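Local coordinates for protein MGS-MChE2 (Uncultured bacterium, PDB 5JD6) that probably hydrolyses carboxylic esters, as an esterase of the alpha/beta hydrolase fold recovered from a marine lagoon metagenome, at residues N84-H95 against I107-G118. Sequence-based numbering, arbitrary orientation.
Sequences NVILLGNSLGGH and IVQALVITGSSG
L88 and V112 meet on one face of a parallel strand pair, CD1 of L88 lying 3.6 Å from CG1 of V112; CG of L88, anti to the backbone N, carries it there. On the other face, L87 CD1 packs at 3.7 Å against V108 CG2, the two side chains crossing at about a right angle. Branched aliphatic residues suit a central strand buried on both faces. Between these layers the backbones pair, the bond from V112 N to L87 O being nearly straight (175°), and a beta bulge at Q109 shifts the register. Glycine is needed at G94, where a CB would strike S116 CB. Beyond lies a probable nucleophile elbow, with S91 at its strained tip (phi 55°, psi -123°): S91 N donates to G115 O, and S91 O accepts from S117 N. N90 ND2 reaches T114 O at 3.0 Å; a leucine here would probably leave that carbonyl without its amide donor and deprive S91 OG of its acceptor, N90 OD1. G118 CA sits over the H95 ring face, while H95 NE2 binds H182 O. Helix 92-103 covers the L87 and L111 face in this beta-alpha-beta unit, helix 238-252 the I86 and V112 face, and strand 20-25 flanks strand 85-91.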
# COMPACT_ATOMS: atom_id res chain seq x y z
N ASN A 84 9.90 -6.45 12.38
CA ASN A 84 9.97 -5.59 11.20
C ASN A 84 9.33 -6.27 9.99
O ASN A 84 9.37 -7.49 9.86
CB ASN A 84 11.42 -5.22 10.89
CG ASN A 84 12.25 -6.41 10.44
OD1 ASN A 84 12.02 -7.54 10.89
ND2 ASN A 84 13.21 -6.17 9.56
N VAL A 85 8.72 -5.47 9.13
CA VAL A 85 8.09 -6.00 7.92
C VAL A 85 8.44 -5.15 6.70
O VAL A 85 9.04 -4.08 6.82
CB VAL A 85 6.55 -6.05 8.04
CG1 VAL A 85 6.13 -7.07 9.08
CG2 VAL A 85 6.00 -4.67 8.36
N ILE A 86 8.05 -5.64 5.53
CA ILE A 86 8.15 -4.86 4.30
C ILE A 86 6.75 -4.39 3.90
O ILE A 86 5.85 -5.21 3.72
CB ILE A 86 8.79 -5.66 3.16
CG1 ILE A 86 10.23 -6.02 3.50
CG2 ILE A 86 8.73 -4.88 1.86
CD1 ILE A 86 10.94 -6.81 2.43
N LEU A 87 6.58 -3.08 3.77
CA LEU A 87 5.28 -2.52 3.41
C LEU A 87 5.18 -2.22 1.92
O LEU A 87 6.02 -1.51 1.35
CB LEU A 87 5.01 -1.24 4.20
CG LEU A 87 4.75 -1.39 5.70
CD1 LEU A 87 4.33 -0.06 6.30
CD2 LEU A 87 3.69 -2.45 5.96
N LEU A 88 4.14 -2.77 1.30
CA LEU A 88 3.85 -2.50 -0.11
C LEU A 88 2.47 -1.86 -0.21
O LEU A 88 1.48 -2.43 0.25
CB LEU A 88 3.92 -3.80 -0.92
CG LEU A 88 3.44 -3.80 -2.38
CD1 LEU A 88 4.02 -2.64 -3.16
CD2 LEU A 88 3.80 -5.12 -3.04
N GLY A 89 2.41 -0.67 -0.79
CA GLY A 89 1.17 0.08 -0.84
C GLY A 89 0.81 0.66 -2.19
O GLY A 89 1.68 1.10 -2.95
N ASN A 90 -0.48 0.66 -2.49
CA ASN A 90 -1.01 1.24 -3.72
C ASN A 90 -2.18 2.17 -3.43
O ASN A 90 -2.98 1.90 -2.54
CB ASN A 90 -1.44 0.13 -4.68
CG ASN A 90 -2.31 0.63 -5.81
OD1 ASN A 90 -3.52 0.41 -5.82
ND2 ASN A 90 -1.70 1.33 -6.76
N SER A 91 -2.27 3.26 -4.20
CA SER A 91 -3.34 4.25 -4.03
C SER A 91 -3.39 4.76 -2.60
O SER A 91 -2.40 5.27 -2.08
CB SER A 91 -4.69 3.66 -4.44
OG SER A 91 -4.68 3.24 -5.79
N LEU A 92 -4.55 4.62 -1.96
CA LEU A 92 -4.70 5.01 -0.57
C LEU A 92 -3.82 4.14 0.33
O LEU A 92 -3.31 4.60 1.34
CB LEU A 92 -6.16 4.91 -0.13
CG LEU A 92 -6.43 5.20 1.35
CD1 LEU A 92 -6.03 6.62 1.70
CD2 LEU A 92 -7.89 4.94 1.70
N GLY A 93 -3.65 2.88 -0.06
CA GLY A 93 -2.83 1.94 0.69
C GLY A 93 -1.40 2.42 0.85
O GLY A 93 -0.80 2.26 1.91
N GLY A 94 -0.86 3.01 -0.21
CA GLY A 94 0.47 3.58 -0.17
C GLY A 94 0.56 4.71 0.83
O GLY A 94 1.57 4.87 1.52
N HIS A 95 -0.51 5.50 0.91
CA HIS A 95 -0.57 6.61 1.86
C HIS A 95 -0.60 6.08 3.29
O HIS A 95 0.07 6.63 4.17
CB HIS A 95 -1.80 7.48 1.57
CG HIS A 95 -1.77 8.81 2.25
ND1 HIS A 95 -2.76 9.75 2.08
CD2 HIS A 95 -0.87 9.36 3.10
CE1 HIS A 95 -2.47 10.83 2.79
NE2 HIS A 95 -1.33 10.62 3.42
N ILE A 107 9.38 -0.49 12.86
CA ILE A 107 8.65 -1.70 12.54
C ILE A 107 8.68 -1.97 11.03
O ILE A 107 8.22 -3.02 10.56
CB ILE A 107 7.18 -1.61 13.03
CG1 ILE A 107 6.69 -2.97 13.52
CG2 ILE A 107 6.26 -1.03 11.95
CD1 ILE A 107 7.39 -3.44 14.78
N VAL A 108 9.25 -1.04 10.28
CA VAL A 108 9.30 -1.15 8.82
C VAL A 108 10.73 -1.32 8.29
O VAL A 108 11.55 -0.42 8.42
CB VAL A 108 8.67 0.07 8.14
CG1 VAL A 108 8.74 -0.07 6.63
CG2 VAL A 108 7.23 0.24 8.60
N GLN A 109 11.00 -2.47 7.69
CA GLN A 109 12.32 -2.75 7.12
C GLN A 109 12.51 -2.01 5.81
O GLN A 109 13.58 -1.47 5.54
CB GLN A 109 12.51 -4.25 6.91
CG GLN A 109 13.86 -4.63 6.33
CD GLN A 109 14.04 -6.12 6.18
OE1 GLN A 109 13.08 -6.89 6.28
NE2 GLN A 109 15.28 -6.55 5.95
N ALA A 110 11.46 -1.99 4.99
CA ALA A 110 11.50 -1.28 3.71
C ALA A 110 10.09 -0.88 3.29
O ALA A 110 9.11 -1.46 3.73
CB ALA A 110 12.14 -2.15 2.64
N LEU A 111 10.01 0.13 2.43
CA LEU A 111 8.73 0.65 1.97
C LEU A 111 8.66 0.63 0.45
O LEU A 111 9.48 1.24 -0.23
CB LEU A 111 8.52 2.08 2.48
CG LEU A 111 7.30 2.84 1.97
CD1 LEU A 111 6.02 2.11 2.34
CD2 LEU A 111 7.29 4.26 2.52
N VAL A 112 7.67 -0.09 -0.09
CA VAL A 112 7.48 -0.13 -1.54
C VAL A 112 6.21 0.62 -1.93
O VAL A 112 5.13 0.34 -1.42
CB VAL A 112 7.40 -1.58 -2.06
CG1 VAL A 112 7.43 -1.59 -3.58
CG2 VAL A 112 8.54 -2.41 -1.49
N ILE A 113 6.37 1.58 -2.83
CA ILE A 113 5.27 2.47 -3.20
C ILE A 113 5.03 2.44 -4.70
O ILE A 113 5.97 2.44 -5.50
CB ILE A 113 5.57 3.92 -2.75
CG1 ILE A 113 5.45 4.03 -1.24
CG2 ILE A 113 4.62 4.90 -3.41
CD1 ILE A 113 5.96 5.33 -0.71
N THR A 114 3.75 2.41 -5.07
CA THR A 114 3.38 2.39 -6.48
C THR A 114 1.98 2.96 -6.71
O THR A 114 1.00 2.48 -6.15
CB THR A 114 3.47 0.96 -7.06
OG1 THR A 114 2.82 0.92 -8.34
CG2 THR A 114 2.87 -0.06 -6.12
N GLY A 115 1.91 4.01 -7.53
CA GLY A 115 0.67 4.70 -7.81
C GLY A 115 -0.09 5.07 -6.54
O GLY A 115 -1.27 4.75 -6.41
N SER A 116 0.60 5.71 -5.60
CA SER A 116 -0.01 5.99 -4.31
C SER A 116 -0.28 7.48 -4.11
O SER A 116 0.39 8.33 -4.68
CB SER A 116 0.88 5.48 -3.18
OG SER A 116 1.88 6.43 -2.85
N SER A 117 -1.28 7.77 -3.28
CA SER A 117 -1.61 9.14 -2.92
C SER A 117 -0.75 9.60 -1.75
O SER A 117 0.14 8.87 -1.31
CB SER A 117 -3.09 9.28 -2.58
OG SER A 117 -3.48 8.30 -1.63
N GLY A 118 -1.01 10.80 -1.25
CA GLY A 118 -0.23 11.35 -0.16
C GLY A 118 0.54 12.59 -0.59
O GLY A 118 1.30 13.16 0.19